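Local atomic coordinates of Protein/nucleic acid deglycase 2 (Escherichia coli, PDB entry 1OI4), a protein that removes methylglyoxal and glyoxal adducts from glycated proteins and nucleotides, releasing repaired proteins with lactate or glycolate. Residues I124-Q129 with K146-D151. Residues are numbered along the deposited sequence; the frame is centred on the assembly and turned at random.
Sequences ICHGPQ and KPIIID
A single isoleucine, Ile-148, makes most of this van der Waals contact, which has no direct hydrogen bond; from the segment leading into helix 149-154 it meets a mostly polar surface on the turn after strand 121-124 and the beginning of the following helix. Its CD1 lies 3.6 Å from the carbonyl O of Cys-125 and 3.9 Å from CG of Gln-129, with CB of Pro-128 a looser neighbour. CG1 stands between the backbone N and the carbonyl carbon (chi1 70°), which carries CD1 to these atoms and leaves CG2, anti to the carbonyl carbon, to touch NE2 of Gln-129, at 3.7 Å, and CD2 of His-126, at 4.0 Å. Cutting Ile-148 back to alanine removes CG2 and CD1 and would probably leave a gap beside the Cys-125 carbonyl O and take away the packing against Gln-129. Pro-147 extends the surface, its CG approaching the imidazole obliquely, 4.0 Å from His-126 NE2. That nitrogen is hydrogen-bonded to Asp-99 of the second subunit, which also packs on Pro-147. One water bridges the segments, accepting from Gln-129 NE2 (2.7 Å) and donating to OD2 of Asp-151, whose carboxylate also forms a salt bridge with Arg-102 of the second subunit. Cys-125, probably the nucleophile by analogy with relatives, has phi 63° and psi -113° in a type II' turn closed by Gly-127 N to Ile-124 O (2.8 Å). This strained cysteine between strand and helix matches the nucleophile elbow of the DJ-1/PfpI fold, here set close to the subunit interface.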
loop_
_atom_site.group_PDB
_atom_site.type_symbol
_atom_site.label_atom_id
_atom_site.label_comp_id
_atom_site.label_asym_id
_atom_site.label_seq_id
_atom_site.Cartn_x
_atom_site.Cartn_y
_atom_site.Cartn_z
ATOM N N ILE A 124 -9.178 7.934 -3.135
ATOM C CA ILE A 124 -8.123 8.483 -3.976
ATOM C C ILE A 124 -6.732 7.892 -3.723
ATOM O O ILE A 124 -6.394 7.523 -2.599
ATOM C CB ILE A 124 -8.069 10.019 -3.806
ATOM C CG1 ILE A 124 -6.987 10.618 -4.707
ATOM C CG2 ILE A 124 -7.814 10.370 -2.343
ATOM C CD1 ILE A 124 -7.104 12.129 -4.847
ATOM N N CYS A 125 -5.938 7.793 -4.790
ATOM C CA CYS A 125 -4.571 7.277 -4.711
ATOM C C CYS A 125 -4.547 5.814 -4.246
ATOM O O CYS A 125 -4.995 4.924 -4.968
ATOM C CB CYS A 125 -3.756 8.163 -3.763
ATOM S SG CYS A 125 -1.991 8.279 -4.156
ATOM N N HIS A 126 -4.017 5.560 -3.053
ATOM C CA HIS A 126 -3.987 4.197 -2.523
ATOM C C HIS A 126 -5.322 3.853 -1.851
ATOM O O HIS A 126 -5.582 2.694 -1.531
ATOM C CB HIS A 126 -2.861 4.027 -1.495
ATOM C CG HIS A 126 -1.494 3.920 -2.099
ATOM N ND1 HIS A 126 -0.815 5.007 -2.608
ATOM C CD2 HIS A 126 -0.679 2.853 -2.275
ATOM C CE1 HIS A 126 0.359 4.614 -3.072
ATOM N NE2 HIS A 126 0.467 3.311 -2.882
ATOM N N GLY A 127 -6.158 4.867 -1.634
ATOM C CA GLY A 127 -7.448 4.649 -0.993
ATOM C C GLY A 127 -8.207 3.416 -1.458
ATOM O O GLY A 127 -8.783 2.694 -0.640
ATOM N N PRO A 128 -8.237 3.151 -2.773
ATOM C CA PRO A 128 -8.944 1.982 -3.301
ATOM C C PRO A 128 -8.506 0.641 -2.705
ATOM O O PRO A 128 -9.234 -0.343 -2.797
ATOM C CB PRO A 128 -8.672 2.074 -4.798
ATOM C CG PRO A 128 -8.698 3.573 -5.025
ATOM C CD PRO A 128 -7.839 4.061 -3.864
ATOM N N GLN A 129 -7.325 0.595 -2.101
ATOM C CA GLN A 129 -6.849 -0.655 -1.508
ATOM C C GLN A 129 -7.869 -1.227 -0.522
ATOM O O GLN A 129 -8.014 -2.446 -0.412
ATOM C CB GLN A 129 -5.497 -0.444 -0.816
ATOM C CG GLN A 129 -4.349 -0.143 -1.796
ATOM C CD GLN A 129 -2.994 -0.042 -1.111
ATOM O OE1 GLN A 129 -2.808 0.767 -0.206
ATOM N NE2 GLN A 129 -2.040 -0.865 -1.545
ATOM N N LYS A 146 -0.725 4.517 -9.860
ATOM C CA LYS A 146 0.053 3.547 -10.625
ATOM C C LYS A 146 0.451 2.214 -9.989
ATOM O O LYS A 146 0.125 1.156 -10.523
ATOM C CB LYS A 146 1.310 4.214 -11.198
ATOM C CG LYS A 146 1.102 4.833 -12.578
ATOM C CD LYS A 146 2.419 4.965 -13.333
ATOM C CE LYS A 146 2.786 6.417 -13.594
ATOM N NZ LYS A 146 2.974 7.197 -12.340
ATOM N N PRO A 147 1.166 2.237 -8.853
ATOM C CA PRO A 147 1.566 0.969 -8.233
ATOM C C PRO A 147 0.479 -0.068 -7.953
ATOM O O PRO A 147 0.771 -1.258 -7.913
ATOM C CB PRO A 147 2.283 1.414 -6.956
ATOM C CG PRO A 147 1.658 2.757 -6.659
ATOM C CD PRO A 147 1.598 3.378 -8.028
ATOM N N ILE A 148 -0.766 0.358 -7.765
ATOM C CA ILE A 148 -1.816 -0.616 -7.470
ATOM C C ILE A 148 -2.776 -0.909 -8.617
ATOM O O ILE A 148 -3.734 -1.660 -8.450
ATOM C CB ILE A 148 -2.634 -0.204 -6.211
ATOM C CG1 ILE A 148 -3.503 1.019 -6.509
ATOM C CG2 ILE A 148 -1.685 0.117 -5.060
ATOM C CD1 ILE A 148 -4.395 1.415 -5.337
ATOM N N ILE A 149 -2.514 -0.333 -9.785
ATOM C CA ILE A 149 -3.368 -0.565 -10.945
ATOM C C ILE A 149 -3.554 -2.064 -11.169
ATOM O O ILE A 149 -4.667 -2.534 -11.411
ATOM C CB ILE A 149 -2.757 0.079 -12.222
ATOM C CG1 ILE A 149 -2.830 1.610 -12.120
ATOM C CG2 ILE A 149 -3.491 -0.401 -13.461
ATOM C CD1 ILE A 149 -2.193 2.338 -13.293
ATOM N N ILE A 150 -2.459 -2.814 -11.076
ATOM C CA ILE A 150 -2.504 -4.258 -11.268
ATOM C C ILE A 150 -3.398 -4.947 -10.221
ATOM O O ILE A 150 -4.105 -5.907 -10.539
ATOM C CB ILE A 150 -1.066 -4.865 -11.222
ATOM C CG1 ILE A 150 -1.116 -6.380 -11.428
ATOM C CG2 ILE A 150 -0.406 -4.560 -9.876
ATOM C CD1 ILE A 150 -1.608 -6.808 -12.778
ATOM N N ASP A 151 -3.376 -4.461 -8.982
ATOM C CA ASP A 151 -4.200 -5.058 -7.924
ATOM C C ASP A 151 -5.684 -4.777 -8.148
ATOM O O ASP A 151 -6.532 -5.624 -7.881
ATOM C CB ASP A 151 -3.800 -4.528 -6.545
ATOM C CG ASP A 151 -2.367 -4.862 -6.180
ATOM O OD1 ASP A 151 -1.910 -5.980 -6.504
ATOM O OD2 ASP A 151 -1.702 -4.009 -5.553
HETATM O O HOH W 1 -2.912 -2.688 -3.376
#